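Local atomic coordinates of adenylyl-sulfate kinase 1, chloroplastic (PDB entry 3UIE), a protein that catalyses the ATP-dependent phosphorylation of adenosine 5'-phosphosulfate to 3'-phosphoadenylyl sulfate, the activated form of sulfate, as a disulfide-linked homodimer. Residues Gly32-Gly37 with Gly143-Ala148; Ala44-Leu49 with Lys54-Leu59; Gly155-Gly158 with Pro162-Pro165; Cys169-Gly174 with Val189-Asn194. All blocks are in the same frame, centred on the assembly; numbering follows the deposited sequence. Where two conformers were deposited one is given.

Contact 1: residues Gly32-Gly37 with Gly143-Ala148; sequences GLSGSG and GLYKLA. With ANP (phosphoaminophosphonic acid-adenylate ester), chain E.
The phenol oxygen of Y145 makes two hydrogen bonds, and both lead to S34. Y145 OH gives its proton to S34 O at 2.6 Å, with the donor tilted 16° from the carbonyl plane, and accepts one from a water 2.8 Å from that OH. The water in turn takes the amide proton of S34 N at 2.9 Å, and the same tyrosine tip thereby serves both backbone groups of one serine. S34 O lies in the plane of the ring at its edge. With CG anti to its own carbonyl carbon (chi1 -76°), Y145 sends this ring off helix 144-149 to the loop, where OH also touches L33 CB at 3.7 Å.

That loop is the P-loop (Walker A motif) of an APS kinase, running from strand 26-31 into helix 38-51. S34 turns its hydroxyl to the gamma phosphate, OG donating to ANP O1G at 2.7 Å, while G37 N, just before the helix, reaches ANP O3A and ANP O2B in weak bonds. L33 to S36 form a type II turn, in which G35 tolerates a positive phi that a side chain would resist. L33 O receives both S36 N and S36 OG, the latter at 2.6 Å on a lone pair.

Replacing Y145 by a phenylalanine would keep the ring but would probably leave S34 O and the water without their mate. From the preceding residue, L144 CD1 comes to 4.1 Å from S34 OG. The Y145 ring meets F156 edge-to-face and packs on L133 and C136 of helix 133-139.

Contact 2: residues Ala44-Leu49 with Lys54-Leu59; sequences ALNQML and KLCYIL
N46 and L49, one turn apart on helix 38-51, meet C56 and I58, alternate residues of strand 56-60 that point the same way. This is the return half of a beta-alpha-beta crossover beginning at strand 26-31. The axes of segments 44-49 and 56-59 are antiparallel, 168° apart in direction, approaching to 8.7 Å.

N46 holds CG anti to the backbone N (chi1 -171°), which brings its amide over the strand. The N46 and I58 side chains cross at a slant, ND2 passing 3.8 Å from I58 CD1, while N46 OD1 lies 3.4 Å from C56 CB. A polar amide suits this place because waters join it to the strand backbone: one sits 2.8 Å from N46 OD1 and by C56 O, another lies 3.1 Å from N46 OD1, accepts from C56 N and sits near K54 O. L49 fills the apolar side, its CB and CD1 facing the C56 sulfur, although C56 was modelled in two positions and the spacing is doubtful.

K54 bends at chi2 and leads its tip elsewhere, NZ bonding to L198 O and D22 O. Its backbone closes the turn: K54 N donates to L49 O at 2.9 Å, from above the carbonyl plane.

Contact 3: residues Gly155-Gly158 with Pro162-Pro165; sequences GFTG and PYEP. With ADX (adenosine-5'-phosphosulfate), chain D.
Residues 155-157, in the loop after helix 144-149, line the APS pocket, and residues 162-165 pack behind T157. The joint between the segments is slight: OG1 of T157 lies beside the backbone N (chi1 -62°), which leaves CG2 anti to that N, and T157 CG2 comes 3.8 Å from Y163 CB, the two side chains crossing at an angle. A branched threonine suits the place, since its methyl makes this apolar touch while its hydroxyl has a water partner. T157 OG1 donates to this water at a spacing too short to be taken at face value, and the water donates a hydrogen bond to P162 O at 2.9 Å; the segments are thus bridged by solvent, though doubtfully in detail, with no direct hydrogen bond.

On the substrate side, F156 meets the adenine of APS obliquely. Its CD1 approaches ADX C6 to 3.1 Å and its CE1 comes 3.4 Å from ADX C2; F74 stacks on the same adenine. T157 N also lies 3.5 Å from ADX N1, and G155 O has a weak hydrogen bond from R79, a substrate-binding arginine. G155 and G158 both have positive phi, and at G158 a side chain would press on the preceding carbonyl.

Around these two loop segments, F156 rests on L144 and A148 of helix 144-149. Y163 reaches the other way, past L33 of the P-loop, to touch F128 of strand 124-129 and bond its OH to T31 OG1 at the end of strand 26-31.

Contact 4: residues Cys169-Gly174 with Val189-Asn194; sequences CEISLG and VGYLDN
Y191 of the C-terminal helix 181-195 covers I171 and E170 at strand 171-173, the last strand of the parallel sheet in this P-loop kinase fold. CG stands anti to the backbone N (chi1 175°), which swings the ring out to the strand. Starting at the root, Y191 CB already lies 4.0 Å from I171 CD1. The same methyl sits 3.9 Å from Y191 CG and about as far from CD2, and it rides over one face of the ring in a CH-pi contact, 4.2 Å from the centroid and 26° off the normal. An alanine in place of Y191 would strip I171 CD1 of its aromatic cover and is likely to open a gap between the helix and the start of the strand. An isoleucine suits this spot because the CG1-CD1 branch is long enough to lay its terminal methyl over the ring face, and I171 also packs on V188 of the same helix.

Farther along the ring, Y191 CE1 nears E170 O, and CZ stands 4.0 Å from E170 CB. The E170 side chain presents its aliphatic part to the tyrosine: the chain bends at chi2 and takes the carboxylate off, its plane 72° from that of the ring, to a salt bridge with R116 and a hydrogen bond from E126 N. At the tip, Y191 OH lies against methylene carbons, 3.5 Å from E170 CB and 3.3 Å from E170 CG.

From the N terminus, the chain leaves strand 26-31 at the P-loop, where contact 1 opens, and this contact closes only at helix 144-149, more than a hundred residues later. Contact 2 is nested inside that long loop and shuts the short turn between helix 38-51 and strand 56-60. Contacts 3 and 4 follow in series, and no two contacts cross. Contact 3 folds back the loop beyond helix 144-149 and touches contact 1, so the ATP and APS sites share a border. Contact 4 joins strand 171-173 to the final helix, whose V189 packs on L45, M48 and L49 of contact 2, linking the two edge strands of the sheet.

Contact 1: residues Gly32-Gly37 with Gly143-Ala148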
loop_
_atom_site.group_PDB
_atom_site.type_symbol
_atom_site.label_atom_id
_atom_site.label_comp_id
_atom_site.label_asym_id
_atom_site.label_seq_id
_atom_site.Cartn_x
_atom_site.Cartn_y
_atom_site.Cartn_z
ATOM N N GLY A 32 -12.480 8.109 -14.449
ATOM C CA GLY A 32 -13.192 9.116 -15.213
ATOM C C GLY A 32 -12.229 10.177 -15.692
ATOM O O GLY A 32 -11.091 10.243 -15.223
ATOM N N LEU A 33 -12.682 10.990 -16.638
ATOM C CA LEU A 33 -11.882 12.106 -17.161
ATOM C C LEU A 33 -11.377 13.009 -16.053
ATOM O O LEU A 33 -11.953 13.046 -14.967
ATOM C CB LEU A 33 -12.756 12.940 -18.112
ATOM C CG LEU A 33 -13.175 12.300 -19.436
ATOM C CD1 LEU A 33 -14.167 13.215 -20.159
ATOM C CD2 LEU A 33 -11.933 12.050 -20.288
ATOM N N SER A 34 -10.293 13.739 -16.325
ATOM C CA SER A 34 -9.902 14.847 -15.475
ATOM C C SER A 34 -11.095 15.788 -15.308
ATOM O O SER A 34 -11.760 16.146 -16.287
ATOM C CB SER A 34 -8.729 15.609 -16.103
ATOM O OG SER A 34 -8.206 16.561 -15.199
ATOM N N GLY A 35 -11.373 16.183 -14.071
ATOM C CA GLY A 35 -12.448 17.122 -13.790
ATOM C C GLY A 35 -13.816 16.482 -13.629
ATOM O O GLY A 35 -14.799 17.181 -13.408
ATOM N N SER A 36 -13.883 15.154 -13.726
ATOM C CA SER A 36 -15.169 14.448 -13.662
ATOM C C SER A 36 -15.695 14.340 -12.235
ATOM O O SER A 36 -16.851 13.983 -12.017
ATOM C CB SER A 36 -15.071 13.055 -14.298
ATOM O OG SER A 36 -14.079 12.259 -13.679
ATOM N N GLY A 37 -14.836 14.646 -11.268
ATOM C CA GLY A 37 -15.214 14.660 -9.863
ATOM C C GLY A 37 -14.831 13.412 -9.064
ATOM O O GLY A 37 -15.456 13.116 -8.044
ATOM N N GLY A 143 -7.140 24.273 -14.893
ATOM C CA GLY A 143 -6.754 24.895 -16.148
ATOM C C GLY A 143 -6.027 23.965 -17.101
ATOM O O GLY A 143 -5.378 24.412 -18.045
ATOM N N LEU A 144 -6.146 22.662 -16.869
ATOM C CA LEU A 144 -5.410 21.681 -17.657
ATOM C C LEU A 144 -5.935 21.527 -19.076
ATOM O O LEU A 144 -5.153 21.357 -20.011
ATOM C CB LEU A 144 -5.423 20.316 -16.966
ATOM C CG LEU A 144 -4.642 20.256 -15.656
ATOM C CD1 LEU A 144 -4.875 18.916 -14.995
ATOM C CD2 LEU A 144 -3.169 20.492 -15.914
ATOM N N TYR A 145 -7.254 21.536 -19.237
ATOM C CA TYR A 145 -7.827 21.402 -20.564
ATOM C C TYR A 145 -7.389 22.554 -21.466
ATOM O O TYR A 145 -7.058 22.348 -22.632
ATOM C CB TYR A 145 -9.356 21.305 -20.501
ATOM C CG TYR A 145 -9.851 19.953 -20.047
ATOM C CD1 TYR A 145 -9.889 18.874 -20.924
ATOM C CD2 TYR A 145 -10.268 19.747 -18.738
ATOM C CE1 TYR A 145 -10.336 17.623 -20.504
ATOM C CE2 TYR A 145 -10.716 18.502 -18.314
ATOM C CZ TYR A 145 -10.746 17.449 -19.199
ATOM O OH TYR A 145 -11.193 16.212 -18.782
ATOM N N LYS A 146 -7.383 23.765 -20.932
ATOM C CA LYS A 146 -6.988 24.908 -21.759
ATOM C C LYS A 146 -5.516 24.815 -22.169
ATOM O O LYS A 146 -5.156 25.141 -23.301
ATOM C CB LYS A 146 -7.289 26.235 -21.059
ATOM C CG LYS A 146 -6.647 26.372 -19.700
ATOM C CD LYS A 146 -7.184 27.587 -18.952
ATOM C CE LYS A 146 -8.662 27.432 -18.623
ATOM N NZ LYS A 146 -9.141 28.509 -17.713
ATOM N N LEU A 147 -4.673 24.353 -21.252
ATOM C CA LEU A 147 -3.257 24.150 -21.555
ATOM C C LEU A 147 -3.109 23.045 -22.605
ATOM O O LEU A 147 -2.291 23.149 -23.521
ATOM C CB LEU A 147 -2.483 23.801 -20.281
ATOM C CG LEU A 147 -2.289 24.944 -19.284
ATOM C CD1 LEU A 147 -1.904 24.430 -17.913
ATOM C CD2 LEU A 147 -1.240 25.918 -19.796
ATOM N N ALA A 148 -3.918 21.995 -22.479
ATOM C CA ALA A 148 -3.919 20.907 -23.454
ATOM C C ALA A 148 -4.380 21.377 -24.836
ATOM O O ALA A 148 -3.755 21.051 -25.849
ATOM C CB ALA A 148 -4.795 19.754 -22.966
HETATM P PG ANP E . -8.463 14.913 -11.760
HETATM O O1G ANP E . -7.627 15.929 -12.690
HETATM O O2G ANP E . -7.719 14.885 -10.420
HETATM O O3G ANP E . -8.503 13.548 -12.406
HETATM P PB ANP E . -11.168 14.736 -10.630
HETATM O O1B ANP E . -10.630 14.390 -9.196
HETATM O O2B ANP E . -11.950 13.649 -11.406
HETATM N N3B ANP E . -9.964 15.621 -11.455
HETATM P PA ANP E . -12.312 16.774 -8.891
HETATM O O1A ANP E . -11.055 17.477 -8.517
HETATM O O2A ANP E . -12.859 15.906 -7.805
HETATM O O3A ANP E . -12.060 16.029 -10.250
HETATM O "O5'" ANP E . -13.433 17.808 -9.302
HETATM C "C5'" ANP E . -13.238 18.778 -10.273
HETATM C "C4'" ANP E . -14.040 19.942 -10.112
HETATM O "O4'" ANP E . -15.449 19.617 -10.321
HETATM C "C3'" ANP E . -13.892 20.390 -8.722
HETATM O "O3'" ANP E . -13.576 21.765 -8.696
HETATM C "C2'" ANP E . -15.171 20.138 -8.073
HETATM O "O2'" ANP E . -15.586 21.236 -7.308
HETATM C "C1'" ANP E . -16.146 19.917 -9.166
HETATM N N9 ANP E . -17.076 18.843 -8.789
HETATM C C8 ANP E . -16.702 17.682 -8.234
HETATM N N7 ANP E . -17.796 16.962 -8.031
HETATM C C5 ANP E . -18.865 17.666 -8.449
HETATM C C6 ANP E . -20.225 17.392 -8.461
HETATM N N6 ANP E . -20.715 16.126 -7.936
HETATM N N1 ANP E . -21.058 18.319 -8.958
HETATM C C2 ANP E . -20.585 19.486 -9.434
HETATM N N3 ANP E . -19.291 19.780 -9.432
HETATM C C4 ANP E . -18.407 18.883 -8.941
HETATM O O HOH W 1 -9.271 14.176 -18.962
#

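Contact 2: residues Ala44-Leu49 with Lys54-Leu59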
loop_
_atom_site.group_PDB
_atom_site.type_symbol
_atom_site.label_atom_id
_atom_site.label_comp_id
_atom_site.label_asym_id
_atom_site.label_seq_id
_atom_site.Cartn_x
_atom_site.Cartn_y
_atom_site.Cartn_z
ATOM N N ALA A 44 -16.012 12.574 -0.208
ATOM C CA ALA A 44 -17.362 12.485 0.347
ATOM C C ALA A 44 -17.623 11.075 0.880
ATOM O O ALA A 44 -18.169 10.907 1.970
ATOM C CB ALA A 44 -18.422 12.876 -0.702
ATOM N N LEU A 45 -17.222 10.071 0.107
ATOM C CA LEU A 45 -17.392 8.676 0.500
ATOM C C LEU A 45 -16.622 8.354 1.783
ATOM O O LEU A 45 -17.156 7.748 2.713
ATOM C CB LEU A 45 -16.947 7.759 -0.650
ATOM C CG LEU A 45 -16.981 6.248 -0.473
ATOM C CD1 LEU A 45 -18.383 5.773 -0.076
ATOM C CD2 LEU A 45 -16.538 5.578 -1.775
ATOM N N ASN A 46 -15.364 8.774 1.833
ATOM C CA ASN A 46 -14.514 8.533 2.993
ATOM C C ASN A 46 -15.134 9.181 4.228
ATOM O O ASN A 46 -15.210 8.571 5.288
ATOM C CB ASN A 46 -13.139 9.123 2.712
ATOM C CG ASN A 46 -12.093 8.751 3.763
ATOM O OD1 ASN A 46 -12.315 7.898 4.612
ATOM N ND2 ASN A 46 -10.951 9.398 3.689
ATOM N N GLN A 47 -15.610 10.409 4.077
ATOM C CA GLN A 47 -16.197 11.115 5.205
ATOM C C GLN A 47 -17.406 10.357 5.748
ATOM O O GLN A 47 -17.578 10.211 6.957
ATOM C CB GLN A 47 -16.620 12.517 4.772
ATOM C CG GLN A 47 -17.452 13.230 5.800
ATOM C CD GLN A 47 -16.611 13.827 6.905
ATOM O OE1 GLN A 47 -15.386 13.692 6.912
ATOM N NE2 GLN A 47 -17.265 14.500 7.846
ATOM N N MET A 48 -18.244 9.883 4.832
ATOM C CA MET A 48 -19.492 9.213 5.186
ATOM C C MET A 48 -19.204 7.858 5.842
ATOM O O MET A 48 -19.836 7.488 6.837
ATOM C CB MET A 48 -20.340 9.037 3.920
ATOM C CG MET A 48 -21.728 8.478 4.131
ATOM S SD MET A 48 -22.671 8.604 2.570
ATOM C CE MET A 48 -22.666 10.369 2.342
ATOM N N LEU A 49 -18.239 7.122 5.300
ATOM C CA LEU A 49 -17.907 5.815 5.855
ATOM C C LEU A 49 -17.238 5.960 7.217
ATOM O O LEU A 49 -17.523 5.207 8.144
ATOM C CB LEU A 49 -16.998 5.038 4.903
ATOM C CG LEU A 49 -17.732 4.516 3.667
ATOM C CD1 LEU A 49 -16.736 4.025 2.628
ATOM C CD2 LEU A 49 -18.726 3.421 4.046
ATOM N N LYS A 54 -16.360 3.096 9.742
ATOM C CA LYS A 54 -15.631 2.212 8.829
ATOM C C LYS A 54 -14.306 2.856 8.399
ATOM O O LYS A 54 -14.232 4.068 8.197
ATOM C CB LYS A 54 -16.487 1.871 7.611
ATOM C CG LYS A 54 -17.901 1.406 7.976
ATOM C CD LYS A 54 -17.861 0.118 8.787
ATOM C CE LYS A 54 -19.147 -0.102 9.557
ATOM N NZ LYS A 54 -19.075 -1.313 10.426
ATOM N N LEU A 55 -13.277 2.036 8.233
ATOM C CA LEU A 55 -11.949 2.535 7.908
ATOM C C LEU A 55 -11.691 2.451 6.418
ATOM O O LEU A 55 -11.695 1.353 5.841
ATOM C CB LEU A 55 -10.884 1.735 8.659
ATOM C CG LEU A 55 -9.430 2.159 8.447
ATOM C CD1 LEU A 55 -9.237 3.616 8.829
ATOM C CD2 LEU A 55 -8.494 1.251 9.259
ATOM N N CYS A 56 -11.480 3.613 5.801
ATOM C CA CYS A 56 -11.205 3.732 4.368
ATOM C C CYS A 56 -9.849 4.380 4.173
ATOM O O CYS A 56 -9.353 5.060 5.062
ATOM C CB CYS A 56 -12.234 4.629 3.675
ATOM S SG CYS A 56 -13.901 4.048 3.769
ATOM N N TYR A 57 -9.265 4.197 3.003
ATOM C CA TYR A 57 -8.045 4.926 2.672
ATOM C C TYR A 57 -8.061 5.237 1.179
ATOM O O TYR A 57 -8.298 4.349 0.374
ATOM C CB TYR A 57 -6.798 4.125 3.036
ATOM C CG TYR A 57 -5.589 5.024 2.976
ATOM C CD1 TYR A 57 -5.362 5.977 3.967
ATOM C CD2 TYR A 57 -4.713 4.963 1.903
ATOM C CE1 TYR A 57 -4.264 6.834 3.894
ATOM C CE2 TYR A 57 -3.629 5.810 1.815
ATOM C CZ TYR A 57 -3.404 6.736 2.814
ATOM O OH TYR A 57 -2.322 7.574 2.717
ATOM N N ILE A 58 -7.778 6.487 0.817
ATOM C CA ILE A 58 -7.838 6.921 -0.575
ATOM C C ILE A 58 -6.467 6.894 -1.235
ATOM O O ILE A 58 -5.527 7.505 -0.738
ATOM C CB ILE A 58 -8.396 8.363 -0.679
ATOM C CG1 ILE A 58 -9.819 8.428 -0.124
ATOM C CG2 ILE A 58 -8.388 8.861 -2.138
ATOM C CD1 ILE A 58 -10.371 9.854 -0.023
ATOM N N LEU A 59 -6.360 6.166 -2.341
ATOM C CA LEU A 59 -5.192 6.237 -3.203
ATOM C C LEU A 59 -5.523 7.133 -4.387
ATOM O O LEU A 59 -6.134 6.691 -5.356
ATOM C CB LEU A 59 -4.813 4.843 -3.717
ATOM C CG LEU A 59 -4.479 3.793 -2.662
ATOM C CD1 LEU A 59 -4.174 2.439 -3.316
ATOM C CD2 LEU A 59 -3.307 4.277 -1.801
HETATM O O HOH W 2 -9.967 7.517 6.037
HETATM O O HOH W 3 -12.437 6.177 7.181
#

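Contact 3: residues Gly155-Gly158 with Pro162-Pro165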
loop_
_atom_site.group_PDB
_atom_site.type_symbol
_atom_site.label_atom_id
_atom_site.label_comp_id
_atom_site.label_asym_id
_atom_site.label_seq_id
_atom_site.Cartn_x
_atom_site.Cartn_y
_atom_site.Cartn_z
ATOM N N GLY A 155 -0.729 14.994 -25.322
ATOM C CA GLY A 155 -1.289 13.702 -24.962
ATOM C C GLY A 155 -2.228 13.695 -23.767
ATOM O O GLY A 155 -2.307 12.702 -23.039
ATOM N N PHE A 156 -2.961 14.786 -23.569
ATOM C CA PHE A 156 -3.876 14.884 -22.435
ATOM C C PHE A 156 -5.145 14.050 -22.654
ATOM O O PHE A 156 -5.770 14.121 -23.707
ATOM C CB PHE A 156 -4.252 16.343 -22.169
ATOM C CG PHE A 156 -4.905 16.563 -20.833
ATOM C CD1 PHE A 156 -4.156 16.496 -19.667
ATOM C CD2 PHE A 156 -6.260 16.828 -20.740
ATOM C CE1 PHE A 156 -4.743 16.697 -18.431
ATOM C CE2 PHE A 156 -6.854 17.032 -19.507
ATOM C CZ PHE A 156 -6.094 16.963 -18.350
ATOM N N THR A 157 -5.518 13.274 -21.643
ATOM C CA THR A 157 -6.692 12.409 -21.713
ATOM C C THR A 157 -7.964 13.151 -22.126
ATOM O O THR A 157 -8.333 14.149 -21.515
ATOM C CB THR A 157 -6.921 11.706 -20.358
ATOM O OG1 THR A 157 -5.794 10.879 -20.065
ATOM C CG2 THR A 157 -8.168 10.828 -20.400
ATOM N N GLY A 158 -8.632 12.653 -23.164
ATOM C CA GLY A 158 -9.895 13.218 -23.607
ATOM C C GLY A 158 -9.696 14.228 -24.727
ATOM O O GLY A 158 -10.648 14.618 -25.399
ATOM N N PRO A 162 -6.768 8.681 -25.581
ATOM C CA PRO A 162 -8.136 8.179 -25.407
ATOM C C PRO A 162 -8.529 7.931 -23.952
ATOM O O PRO A 162 -7.685 7.577 -23.129
ATOM C CB PRO A 162 -8.128 6.862 -26.194
ATOM C CG PRO A 162 -6.700 6.439 -26.218
ATOM C CD PRO A 162 -5.887 7.704 -26.241
ATOM N N TYR A 163 -9.798 8.160 -23.636
ATOM C CA TYR A 163 -10.367 7.640 -22.404
ATOM C C TYR A 163 -11.339 6.547 -22.806
ATOM O O TYR A 163 -12.221 6.780 -23.636
ATOM C CB TYR A 163 -11.103 8.703 -21.566
ATOM C CG TYR A 163 -11.711 8.064 -20.328
ATOM C CD1 TYR A 163 -10.939 7.828 -19.192
ATOM C CD2 TYR A 163 -13.031 7.639 -20.321
ATOM C CE1 TYR A 163 -11.478 7.205 -18.070
ATOM C CE2 TYR A 163 -13.577 7.025 -19.212
ATOM C CZ TYR A 163 -12.795 6.799 -18.094
ATOM O OH TYR A 163 -13.340 6.171 -16.995
ATOM N N GLU A 164 -11.167 5.358 -22.231
ATOM C CA GLU A 164 -12.018 4.213 -22.530
ATOM C C GLU A 164 -12.975 3.917 -21.379
ATOM O O GLU A 164 -12.567 3.374 -20.357
ATOM C CB GLU A 164 -11.146 2.993 -22.844
ATOM C CG GLU A 164 -10.185 3.245 -24.008
ATOM C CD GLU A 164 -9.242 2.083 -24.280
ATOM O OE1 GLU A 164 -8.965 1.304 -23.348
ATOM O OE2 GLU A 164 -8.776 1.952 -25.431
ATOM N N PRO A 165 -14.258 4.292 -21.530
ATOM C CA PRO A 165 -15.178 4.060 -20.413
ATOM C C PRO A 165 -15.378 2.576 -20.095
ATOM O O PRO A 165 -15.230 1.720 -20.965
ATOM C CB PRO A 165 -16.487 4.685 -20.907
ATOM C CG PRO A 165 -16.385 4.631 -22.380
ATOM C CD PRO A 165 -14.941 4.898 -22.683
HETATM S SB ADX D . -3.567 8.234 -15.017
HETATM O O1B ADX D . -2.206 7.778 -14.983
HETATM O O2B ADX D . -4.011 8.296 -16.428
HETATM O O3B ADX D . -4.467 7.313 -14.293
HETATM P PA ADX D . -3.637 10.046 -12.911
HETATM O O1A ADX D . -2.621 9.222 -12.163
HETATM O O2A ADX D . -5.002 10.014 -12.243
HETATM O O3A ADX D . -3.685 9.627 -14.449
HETATM O "O5'" ADX D . -3.097 11.527 -12.931
HETATM C "C5'" ADX D . -3.945 12.564 -13.323
HETATM C "C4'" ADX D . -3.605 13.872 -12.830
HETATM O "O4'" ADX D . -2.357 14.273 -13.385
HETATM C "C3'" ADX D . -4.632 14.842 -13.288
HETATM O "O3'" ADX D . -5.171 15.479 -12.173
HETATM C "C2'" ADX D . -3.950 15.830 -14.019
HETATM O "O2'" ADX D . -4.017 16.978 -13.241
HETATM C "C1'" ADX D . -2.523 15.457 -14.105
HETATM N N9 ADX D . -2.058 15.386 -15.464
HETATM C C8 ADX D . -0.899 15.905 -15.933
HETATM N N7 ADX D . -0.768 15.571 -17.230
HETATM C C5 ADX D . -1.846 14.840 -17.584
HETATM C C6 ADX D . -2.265 14.229 -18.782
HETATM N N6 ADX D . -1.448 14.317 -19.951
HETATM N N1 ADX D . -3.441 13.555 -18.821
HETATM C C2 ADX D . -4.206 13.462 -17.720
HETATM N N3 ADX D . -3.831 14.036 -16.554
HETATM C C4 ADX D . -2.669 14.720 -16.457
HETATM O O HOH W 4 -5.601 8.987 -21.669
#

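Contact 4: residues Cys169-Gly174 with Val189-Asn194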
loop_
_atom_site.group_PDB
_atom_site.type_symbol
_atom_site.label_atom_id
_atom_site.label_comp_id
_atom_site.label_asym_id
_atom_site.label_seq_id
_atom_site.Cartn_x
_atom_site.Cartn_y
_atom_site.Cartn_z
ATOM N N CYS A 169 -19.474 -1.591 -15.434
ATOM C CA CYS A 169 -19.041 -1.224 -14.084
ATOM C C CYS A 169 -20.179 -1.442 -13.104
ATOM O O CYS A 169 -21.349 -1.512 -13.504
ATOM C CB CYS A 169 -18.549 0.217 -14.044
ATOM S SG CYS A 169 -19.780 1.426 -14.466
ATOM N N GLU A 170 -19.829 -1.567 -11.827
ATOM C CA GLU A 170 -20.797 -1.824 -10.771
ATOM C C GLU A 170 -21.643 -0.584 -10.497
ATOM O O GLU A 170 -22.826 -0.691 -10.185
ATOM C CB GLU A 170 -20.076 -2.244 -9.484
ATOM C CG GLU A 170 -19.604 -3.693 -9.446
ATOM C CD GLU A 170 -18.438 -3.989 -10.371
ATOM O OE1 GLU A 170 -17.713 -3.051 -10.752
ATOM O OE2 GLU A 170 -18.235 -5.175 -10.715
ATOM N N ILE A 171 -21.032 0.592 -10.599
ATOM C CA ILE A 171 -21.733 1.831 -10.286
ATOM C C ILE A 171 -21.365 2.913 -11.286
ATOM O O ILE A 171 -20.191 3.107 -11.582
ATOM C CB ILE A 171 -21.365 2.348 -8.872
ATOM C CG1 ILE A 171 -21.602 1.279 -7.817
ATOM C CG2 ILE A 171 -22.181 3.591 -8.518
ATOM C CD1 ILE A 171 -21.180 1.741 -6.399
ATOM N N SER A 172 -22.371 3.588 -11.839
ATOM C CA SER A 172 -22.135 4.746 -12.693
ATOM C C SER A 172 -22.714 5.988 -12.028
ATOM O O SER A 172 -23.861 5.981 -11.593
ATOM C CB SER A 172 -22.774 4.547 -14.070
ATOM O OG SER A 172 -22.391 5.583 -14.952
ATOM N N LEU A 173 -21.924 7.057 -11.957
ATOM C CA LEU A 173 -22.345 8.271 -11.254
ATOM C C LEU A 173 -22.262 9.499 -12.137
ATOM O O LEU A 173 -21.490 9.533 -13.096
ATOM C CB LEU A 173 -21.480 8.496 -10.001
ATOM C CG LEU A 173 -21.476 7.404 -8.931
ATOM C CD1 LEU A 173 -20.396 7.733 -7.904
ATOM C CD2 LEU A 173 -22.825 7.316 -8.266
ATOM N N GLY A 174 -23.065 10.510 -11.813
ATOM C CA GLY A 174 -22.856 11.831 -12.375
ATOM C C GLY A 174 -23.617 12.103 -13.655
ATOM O O GLY A 174 -23.674 13.248 -14.106
ATOM N N VAL A 189 -22.475 4.169 -0.735
ATOM C CA VAL A 189 -22.525 3.555 0.592
ATOM C C VAL A 189 -23.680 2.560 0.660
ATOM O O VAL A 189 -23.540 1.461 1.193
ATOM C CB VAL A 189 -22.673 4.612 1.709
ATOM C CG1 VAL A 189 -23.113 3.953 3.019
ATOM C CG2 VAL A 189 -21.347 5.353 1.914
ATOM N N GLY A 190 -24.823 2.950 0.103
ATOM C CA GLY A 190 -25.969 2.057 0.051
ATOM C C GLY A 190 -25.636 0.766 -0.664
ATOM O O GLY A 190 -26.048 -0.308 -0.246
ATOM N N TYR A 191 -24.888 0.869 -1.752
ATOM C CA TYR A 191 -24.476 -0.304 -2.507
ATOM C C TYR A 191 -23.555 -1.193 -1.660
ATOM O O TYR A 191 -23.758 -2.411 -1.575
ATOM C CB TYR A 191 -23.802 0.120 -3.815
ATOM C CG TYR A 191 -23.232 -1.012 -4.639
ATOM C CD1 TYR A 191 -23.940 -1.539 -5.731
ATOM C CD2 TYR A 191 -21.981 -1.540 -4.344
ATOM C CE1 TYR A 191 -23.403 -2.581 -6.491
ATOM C CE2 TYR A 191 -21.447 -2.573 -5.087
ATOM C CZ TYR A 191 -22.150 -3.088 -6.152
ATOM O OH TYR A 191 -21.577 -4.108 -6.869
ATOM N N LEU A 192 -22.560 -0.583 -1.019
ATOM C CA LEU A 192 -21.624 -1.343 -0.183
ATOM C C LEU A 192 -22.375 -1.998 0.972
ATOM O O LEU A 192 -22.113 -3.148 1.330
ATOM C CB LEU A 192 -20.516 -0.435 0.361
ATOM C CG LEU A 192 -19.605 0.154 -0.723
ATOM C CD1 LEU A 192 -18.646 1.200 -0.154
ATOM C CD2 LEU A 192 -18.855 -0.954 -1.477
ATOM N N ASP A 193 -23.304 -1.254 1.561
ATOM C CA ASP A 193 -24.051 -1.773 2.694
ATOM C C ASP A 193 -24.856 -3.009 2.275
ATOM O O ASP A 193 -24.794 -4.069 2.932
ATOM C CB ASP A 193 -24.974 -0.691 3.235
ATOM C CG ASP A 193 -25.623 -1.077 4.542
ATOM O OD1 ASP A 193 -25.420 -2.218 4.991
ATOM O OD2 ASP A 193 -26.348 -0.240 5.113
ATOM N N ASN A 194 -25.600 -2.881 1.179
ATOM C CA ASN A 194 -26.387 -4.005 0.676
ATOM C C ASN A 194 -25.544 -5.221 0.292
ATOM O O ASN A 194 -25.968 -6.346 0.507
ATOM C CB ASN A 194 -27.283 -3.579 -0.503
ATOM C CG ASN A 194 -28.558 -2.896 -0.050
ATOM O OD1 ASN A 194 -28.749 -2.649 1.139
ATOM N ND2 ASN A 194 -29.438 -2.587 -0.997
#